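Local coordinates for flagellar biosynthesis protein FlhA (PDB 3MIX) that takes part in the export of flagellar proteins, here through the cytosolic domain of a membrane component of the flagellar type III secretion system, at residues A[316-320]-A[352-356]; A[76-80]-A[178-183]. One frame throughout, in Å; residues are numbered along the deposited sequence.

In the fold
Both contacts belong to the cytosolic domain of FlhA, and both lie within the FHIPEP family region. They come in series along the chain, interaction 2 first. Interaction 2 joins helix 69-84 to helix 170-189 and is largely buried, its centre about 10 Å from the centre of the chain. Interaction 1 joins helix 313-332 to the C-terminal part of helix 343-353 and the residues after it. It is only partly buried, its centre about 20 Å from that of the chain. The two contact centres are about 29 Å apart and their nearest atoms about 12 Å, so they do not touch. Both are structural packing, interaction 2 between two helices and interaction 1 between a helix and the end region of another.

Interaction 1: A[316-320]-A[352-356]; sequences SESIV and LLERY
Ser-316 opens the contact by resting its CB on CD1 of Leu-352, 4.0 Å away. This is apolar packing of helix 313-332 against the C-terminal part of helix 343-353 and the residues that follow it. The two helices are joined through strand 339-341, so the unit is a helix-strand-helix segment. The hydroxyl of Ser-316 is turned back to its own helix. Its OG hydrogen-bonds to the carbonyl of Pro-313. Glu-317 starts out away from the partner, but its chain bends at chi2. OE2 of Glu-317 thereby comes to 4.0 Å from OH of Tyr-356, too long for a bond. The carboxylate plane stands nearly at right angles to the ring, 83° apart. Ile-319 points toward the partner and meets Leu-352 through methyl ends, CD1 to CD2, 4.2 Å apart. Leu-352 thus divides its two methyls between Ser-316 and Ile-319, and it also touches Leu-309. Both methyls of Val-320 lie over the Tyr-356 ring. CG1, anti to the backbone N (chi1 165°), lies near CG and CD1 of the ring, and CG2 lies over its centre. CG2 also reaches CD2 of Leu-353 and makes a CH-pi contact with Tyr-356. CG2 of Val-320 sits 3.7 Å from the centroid of the Tyr-356 ring, 14° off its normal.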
ATOM      1  N   SER A 316      13.222 -22.074  -3.809  1.00 93.74           N
ATOM      2  CA  SER A 316      12.405 -21.014  -3.210  1.00 89.67           C
ATOM      3  C   SER A 316      12.251 -21.174  -1.697  1.00 90.03           C
ATOM      4  O   SER A 316      12.554 -20.247  -0.948  1.00 88.82           O
ATOM      5  CB  SER A 316      11.032 -20.903  -3.895  1.00 87.47           C
ATOM      6  OG  SER A 316      10.129 -21.889  -3.428  1.00 89.07           O
ATOM      7  N   GLU A 317      11.805 -22.352  -1.259  1.00 91.53           N
ATOM      8  CA  GLU A 317      11.678 -22.668   0.170  1.00 92.20           C
ATOM      9  C   GLU A 317      12.979 -22.395   0.930  1.00 92.94           C
ATOM     10  O   GLU A 317      12.950 -21.951   2.082  1.00 92.72           O
ATOM     11  CB  GLU A 317      11.265 -24.135   0.379  1.00 95.68           C
ATOM     12  CG  GLU A 317       9.998 -24.583  -0.366  1.00 95.28           C
ATOM     13  CD  GLU A 317       8.701 -24.139   0.298  1.00 93.83           C
ATOM     14  OE1 GLU A 317       8.580 -24.259   1.537  1.00 95.47           O
ATOM     15  OE2 GLU A 317       7.789 -23.688  -0.428  1.00 91.47           O
ATOM     16  N   SER A 318      14.110 -22.656   0.271  1.00 93.41           N
ATOM     17  CA  SER A 318      15.444 -22.496   0.866  1.00 94.40           C
ATOM     18  C   SER A 318      15.815 -21.034   1.111  1.00 90.64           C
ATOM     19  O   SER A 318      16.297 -20.681   2.185  1.00 91.11           O
ATOM     20  CB  SER A 318      16.505 -23.178  -0.006  1.00 97.20           C
ATOM     21  OG  SER A 318      17.815 -22.803   0.383  1.00 99.01           O
ATOM     22  N   ILE A 319      15.586 -20.192   0.108  1.00 86.58           N
ATOM     23  CA  ILE A 319      15.788 -18.754   0.255  1.00 82.63           C
ATOM     24  C   ILE A 319      14.776 -18.179   1.250  1.00 80.12           C
ATOM     25  O   ILE A 319      15.123 -17.331   2.074  1.00 79.22           O
ATOM     26  CB  ILE A 319      15.722 -18.023  -1.097  1.00 79.87           C
ATOM     27  CG1 ILE A 319      16.661 -18.685  -2.109  1.00 81.44           C
ATOM     28  CG2 ILE A 319      16.089 -16.548  -0.923  1.00 77.71           C
ATOM     29  CD1 ILE A 319      16.427 -18.268  -3.549  1.00 78.83           C
ATOM     30  N   VAL A 320      13.542 -18.677   1.197  1.00 78.89           N
ATOM     31  CA  VAL A 320      12.476 -18.217   2.094  1.00 77.01           C
ATOM     32  C   VAL A 320      12.830 -18.406   3.571  1.00 79.08           C
ATOM     33  O   VAL A 320      12.636 -17.487   4.369  1.00 77.86           O
ATOM     34  CB  VAL A 320      11.089 -18.848   1.746  1.00 76.32           C
ATOM     35  CG1 VAL A 320      10.086 -18.658   2.879  1.00 75.86           C
ATOM     36  CG2 VAL A 320      10.538 -18.244   0.457  1.00 72.97           C
ATOM     37  N   LEU A 352       9.385 -12.800  -5.168  1.00 50.56           N
ATOM     38  CA  LEU A 352       9.555 -14.067  -4.472  1.00 54.54           C
ATOM     39  C   LEU A 352       9.083 -14.036  -3.021  1.00 55.62           C
ATOM     40  O   LEU A 352       8.394 -14.954  -2.575  1.00 57.09           O
ATOM     41  CB  LEU A 352      11.022 -14.496  -4.546  1.00 56.97           C
ATOM     42  CG  LEU A 352      11.494 -15.766  -3.846  1.00 60.36           C
ATOM     43  CD1 LEU A 352      10.634 -16.962  -4.231  1.00 62.12           C
ATOM     44  CD2 LEU A 352      12.957 -16.009  -4.182  1.00 62.93           C
ATOM     45  N   LEU A 353       9.451 -12.990  -2.286  1.00 55.78           N
ATOM     46  CA  LEU A 353       9.133 -12.926  -0.857  1.00 57.53           C
ATOM     47  C   LEU A 353       7.726 -12.435  -0.553  1.00 56.86           C
ATOM     48  O   LEU A 353       7.295 -12.483   0.605  1.00 57.24           O
ATOM     49  CB  LEU A 353      10.160 -12.079  -0.101  1.00 57.20           C
ATOM     50  CG  LEU A 353      11.550 -12.701   0.052  1.00 60.19           C
ATOM     51  CD1 LEU A 353      12.509 -11.720   0.694  1.00 58.73           C
ATOM     52  CD2 LEU A 353      11.502 -14.027   0.834  1.00 62.27           C
ATOM     53  N   GLU A 354       7.020 -11.984  -1.594  1.00 56.83           N
ATOM     54  CA  GLU A 354       5.737 -11.285  -1.452  1.00 56.85           C
ATOM     55  C   GLU A 354       4.704 -12.085  -0.661  1.00 58.71           C
ATOM     56  O   GLU A 354       4.105 -11.563   0.283  1.00 58.55           O
ATOM     57  CB  GLU A 354       5.165 -10.908  -2.826  1.00 55.43           C
ATOM     58  CG  GLU A 354       3.909 -10.026  -2.769  1.00 55.09           C
ATOM     59  CD  GLU A 354       2.890 -10.356  -3.859  1.00 56.60           C
ATOM     60  OE1 GLU A 354       3.057 -11.378  -4.562  1.00 57.98           O
ATOM     61  OE2 GLU A 354       1.909  -9.592  -4.005  1.00 55.61           O
ATOM     62  N   ARG A 355       4.505 -13.343  -1.041  1.00 61.51           N
ATOM     63  CA  ARG A 355       3.506 -14.190  -0.394  1.00 63.91           C
ATOM     64  C   ARG A 355       3.931 -14.640   1.006  1.00 66.33           C
ATOM     65  O   ARG A 355       3.086 -14.949   1.851  1.00 67.24           O
ATOM     66  CB  ARG A 355       3.199 -15.406  -1.270  1.00 65.52           C
ATOM     67  CG  ARG A 355       1.916 -16.133  -0.906  1.00 67.67           C
ATOM     68  CD  ARG A 355       1.543 -17.172  -1.955  1.00 71.61           C
ATOM     69  NE  ARG A 355       1.020 -16.552  -3.173  1.00 71.44           N
ATOM     70  CZ  ARG A 355       0.394 -17.204  -4.152  1.00 72.49           C
ATOM     71  NH1 ARG A 355       0.198 -18.518  -4.072  1.00 74.93           N
ATOM     72  NH2 ARG A 355      -0.043 -16.535  -5.212  1.00 71.10           N
ATOM     73  N   TYR A 356       5.242 -14.665   1.246  1.00 67.83           N
ATOM     74  CA  TYR A 356       5.800 -15.155   2.509  1.00 70.34           C
ATOM     75  C   TYR A 356       5.910 -14.058   3.566  1.00 69.43           C
ATOM     76  O   TYR A 356       5.483 -14.250   4.711  1.00 70.58           O
ATOM     77  CB  TYR A 356       7.140 -15.843   2.258  1.00 72.65           C
ATOM     78  CG  TYR A 356       7.020 -16.953   1.241  1.00 74.70           C
ATOM     79  CD1 TYR A 356       6.575 -18.221   1.615  1.00 77.69           C
ATOM     80  CD2 TYR A 356       7.320 -16.730  -0.104  1.00 74.14           C
ATOM     81  CE1 TYR A 356       6.448 -19.241   0.682  1.00 79.62           C
ATOM     82  CE2 TYR A 356       7.198 -17.747  -1.048  1.00 75.46           C
ATOM     83  CZ  TYR A 356       6.761 -18.997  -0.648  1.00 78.43           C
ATOM     84  OH  TYR A 356       6.638 -20.011  -1.576  1.00 80.64           O
TER

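Interaction 2: A[76-80]-A[178-183]; sequences IRRQL and ITEKIK
Ile-76 and Thr-179 meet where the backbones of helices 69-84 and 170-189 come nearest, with CA atoms 6.3 Å apart. The short helical segments cross at -45°, with their axes 10.9 Å apart at closest approach. No hydrogen bond joins them, and the contact is mainly apolar. CG1 of Ile-76 lies 3.6 Å from CG2 of Thr-179. CD1 of Ile-76 shares that same methyl and also reaches CG2 of Ile-178, 4.0 Å away. The chain of Ile-76 puts CG1 anti to the carbonyl carbon (chi1 -64°), which leaves CG2 near CB of Thr-179. An alanine here would lose these three branch carbons and is likely to leave the Thr-179 methyl and Ile-178 CG2 without their packing partner. One turn on, Leu-80 spreads its two methyls. CD1 of Leu-80 packs on CG2 of Ile-182 at 3.7 Å. CD2 of Leu-80 lies against the aliphatic part of Lys-183, 3.8 Å from its CG.

Lys-183 adds the charged element. Beyond the carbons that Leu-80 touches, its chain bends at chi3. NZ of Lys-183 makes a long salt bridge with OE2 of Glu-180, 3.7 Å away, and a weak, long ion pair with Glu-83.

Around the pair, Ile-182 also touches Ile-88 in the loop after helix 69-84. Arg-77 hydrogen-bonds through NE to the carbonyl of Ile-88 in that loop. On the helix 170-189 side, Lys-181 hydrogen-bonds through NZ to the carbonyl of Val-113 in strand 111-117, linking that helix to the four-stranded sheet.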
ATOM      1  N   ILE A  76      -8.458  11.315   8.227  1.00 22.58           N
ATOM      2  CA  ILE A  76      -7.719  10.236   7.591  1.00 19.90           C
ATOM      3  C   ILE A  76      -7.284  10.641   6.180  1.00 17.72           C
ATOM      4  O   ILE A  76      -6.115  10.485   5.821  1.00 16.68           O
ATOM      5  CB  ILE A  76      -8.547   8.928   7.603  1.00 20.20           C
ATOM      6  CG1 ILE A  76      -8.771   8.485   9.072  1.00 19.69           C
ATOM      7  CG2 ILE A  76      -7.870   7.853   6.746  1.00 17.23           C
ATOM      8  CD1 ILE A  76      -9.738   7.332   9.219  1.00 19.09           C
ATOM      9  N   ARG A  77      -8.215  11.193   5.406  1.00 16.95           N
ATOM     10  CA  ARG A  77      -7.943  11.585   4.024  1.00 16.12           C
ATOM     11  C   ARG A  77      -6.821  12.632   3.977  1.00 17.42           C
ATOM     12  O   ARG A  77      -5.944  12.579   3.103  1.00 16.20           O
ATOM     13  CB  ARG A  77      -9.215  12.098   3.347  1.00 15.59           C
ATOM     14  CG  ARG A  77      -9.000  12.682   1.943  1.00 13.85           C
ATOM     15  CD  ARG A  77     -10.269  13.163   1.265  1.00 13.94           C
ATOM     16  NE  ARG A  77     -11.151  12.043   0.954  1.00 15.31           N
ATOM     17  CZ  ARG A  77     -12.244  11.738   1.669  1.00 18.15           C
ATOM     18  NH1 ARG A  77     -12.593  12.503   2.694  1.00 16.78           N
ATOM     19  NH2 ARG A  77     -12.996  10.685   1.355  1.00 17.02           N
ATOM     20  N   ARG A  78      -6.832  13.560   4.943  1.00 19.81           N
ATOM     21  CA  ARG A  78      -5.776  14.573   5.034  1.00 21.56           C
ATOM     22  C   ARG A  78      -4.436  13.971   5.433  1.00 20.82           C
ATOM     23  O   ARG A  78      -3.432  14.224   4.779  1.00 20.77           O
ATOM     24  CB  ARG A  78      -6.208  15.754   5.917  1.00 24.34           C
ATOM     25  CG  ARG A  78      -7.632  16.201   5.533  1.00 29.76           C
ATOM     26  CD  ARG A  78      -7.970  17.674   5.736  1.00 35.98           C
ATOM     27  NE  ARG A  78      -8.021  18.069   7.131  1.00 39.58           N
ATOM     28  CZ  ARG A  78      -9.007  18.770   7.688  1.00 45.67           C
ATOM     29  NH1 ARG A  78     -10.072  19.163   6.988  1.00 46.89           N
ATOM     30  NH2 ARG A  78      -8.923  19.091   8.967  1.00 48.26           N
ATOM     31  N   GLN A  79      -4.414  13.154   6.475  1.00 20.91           N
ATOM     32  CA  GLN A  79      -3.177  12.494   6.897  1.00 21.19           C
ATOM     33  C   GLN A  79      -2.513  11.684   5.786  1.00 18.32           C
ATOM     34  O   GLN A  79      -1.312  11.800   5.541  1.00 17.75           O
ATOM     35  CB  GLN A  79      -3.437  11.571   8.093  1.00 23.23           C
ATOM     36  CG  GLN A  79      -2.184  10.825   8.600  1.00 29.60           C
ATOM     37  CD  GLN A  79      -2.505   9.533   9.383  1.00 38.18           C
ATOM     38  OE1 GLN A  79      -1.761   8.536   9.304  1.00 40.28           O
ATOM     39  NE2 GLN A  79      -3.616   9.546  10.133  1.00 41.22           N
ATOM     40  N   LEU A  80      -3.307  10.844   5.129  1.00 16.50           N
ATOM     41  CA  LEU A  80      -2.781   9.890   4.176  1.00 13.93           C
ATOM     42  C   LEU A  80      -2.380  10.554   2.879  1.00 12.72           C
ATOM     43  O   LEU A  80      -1.486  10.071   2.213  1.00 11.99           O
ATOM     44  CB  LEU A  80      -3.809   8.794   3.912  1.00 13.15           C
ATOM     45  CG  LEU A  80      -4.001   7.876   5.116  1.00 12.86           C
ATOM     46  CD1 LEU A  80      -4.942   6.779   4.692  1.00 12.57           C
ATOM     47  CD2 LEU A  80      -2.664   7.319   5.574  1.00 13.34           C
ATOM     48  N   ILE A 178      -9.097   1.800  10.368  1.00 28.76           N
ATOM     49  CA  ILE A 178      -9.383   2.180   8.991  1.00 26.21           C
ATOM     50  C   ILE A 178      -8.120   2.683   8.306  1.00 24.73           C
ATOM     51  O   ILE A 178      -7.815   2.237   7.193  1.00 23.36           O
ATOM     52  CB  ILE A 178     -10.503   3.231   8.901  1.00 26.32           C
ATOM     53  CG1 ILE A 178     -11.850   2.596   9.262  1.00 27.55           C
ATOM     54  CG2 ILE A 178     -10.572   3.848   7.491  1.00 23.92           C
ATOM     55  CD1 ILE A 178     -12.912   3.619   9.608  1.00 31.29           C
ATOM     56  N   THR A 179      -7.389   3.587   8.966  1.00 24.39           N
ATOM     57  CA  THR A 179      -6.168   4.148   8.391  1.00 23.29           C
ATOM     58  C   THR A 179      -5.074   3.120   8.112  1.00 23.91           C
ATOM     59  O   THR A 179      -4.427   3.163   7.064  1.00 23.40           O
ATOM     60  CB  THR A 179      -5.624   5.507   9.064  1.00 24.17           C
ATOM     61  OG1 THR A 179      -4.260   5.372   9.498  1.00 23.57           O
ATOM     62  CG2 THR A 179      -6.440   5.973  10.166  1.00 21.22           C
ATOM     63  N   GLU A 180      -4.883   2.197   9.041  1.00 26.28           N
ATOM     64  CA  GLU A 180      -3.943   1.099   8.848  1.00 27.51           C
ATOM     65  C   GLU A 180      -4.373   0.187   7.711  1.00 26.26           C
ATOM     66  O   GLU A 180      -3.536  -0.302   6.968  1.00 25.99           O
ATOM     67  CB  GLU A 180      -3.765   0.280  10.131  1.00 29.82           C
ATOM     68  CG  GLU A 180      -3.080   1.025  11.295  1.00 33.82           C
ATOM     69  CD  GLU A 180      -1.723   1.640  10.941  1.00 37.06           C
ATOM     70  OE1 GLU A 180      -0.883   0.951  10.320  1.00 37.39           O
ATOM     71  OE2 GLU A 180      -1.487   2.818  11.322  1.00 39.36           O
ATOM     72  N   LYS A 181      -5.671  -0.055   7.574  1.00 26.50           N
ATOM     73  CA  LYS A 181      -6.142  -0.928   6.488  1.00 25.67           C
ATOM     74  C   LYS A 181      -6.038  -0.283   5.136  1.00 23.09           C
ATOM     75  O   LYS A 181      -5.693  -0.945   4.170  1.00 23.09           O
ATOM     76  CB  LYS A 181      -7.556  -1.462   6.723  1.00 26.62           C
ATOM     77  CG  LYS A 181      -7.554  -2.959   7.011  1.00 30.24           C
ATOM     78  CD  LYS A 181      -6.997  -3.283   8.362  1.00 34.28           C
ATOM     79  CE  LYS A 181      -5.998  -4.447   8.303  1.00 38.66           C
ATOM     80  NZ  LYS A 181      -6.449  -5.592   7.446  1.00 40.81           N
ATOM     81  N   ILE A 182      -6.321   1.009   5.071  1.00 22.00           N
ATOM     82  CA  ILE A 182      -6.149   1.761   3.835  1.00 20.49           C
ATOM     83  C   ILE A 182      -4.679   1.776   3.422  1.00 20.38           C
ATOM     84  O   ILE A 182      -4.360   1.653   2.227  1.00 19.18           O
ATOM     85  CB  ILE A 182      -6.745   3.176   3.951  1.00 20.00           C
ATOM     86  CG1 ILE A 182      -8.278   3.070   4.023  1.00 21.15           C
ATOM     87  CG2 ILE A 182      -6.366   4.021   2.762  1.00 18.18           C
ATOM     88  CD1 ILE A 182      -8.977   4.382   4.315  1.00 24.88           C
ATOM     89  N   LYS A 183      -3.794   1.896   4.413  1.00 21.10           N
ATOM     90  CA  LYS A 183      -2.350   1.888   4.161  1.00 21.68           C
ATOM     91  C   LYS A 183      -1.915   0.547   3.587  1.00 21.18           C
ATOM     92  O   LYS A 183      -1.134   0.510   2.651  1.00 20.72           O
ATOM     93  CB  LYS A 183      -1.560   2.220   5.432  1.00 22.89           C
ATOM     94  CG  LYS A 183      -1.512   3.721   5.719  1.00 24.93           C
ATOM     95  CD  LYS A 183      -1.031   4.015   7.124  1.00 30.37           C
ATOM     96  CE  LYS A 183       0.407   3.586   7.312  1.00 34.60           C
ATOM     97  NZ  LYS A 183       0.889   3.900   8.693  1.00 41.06           N
TER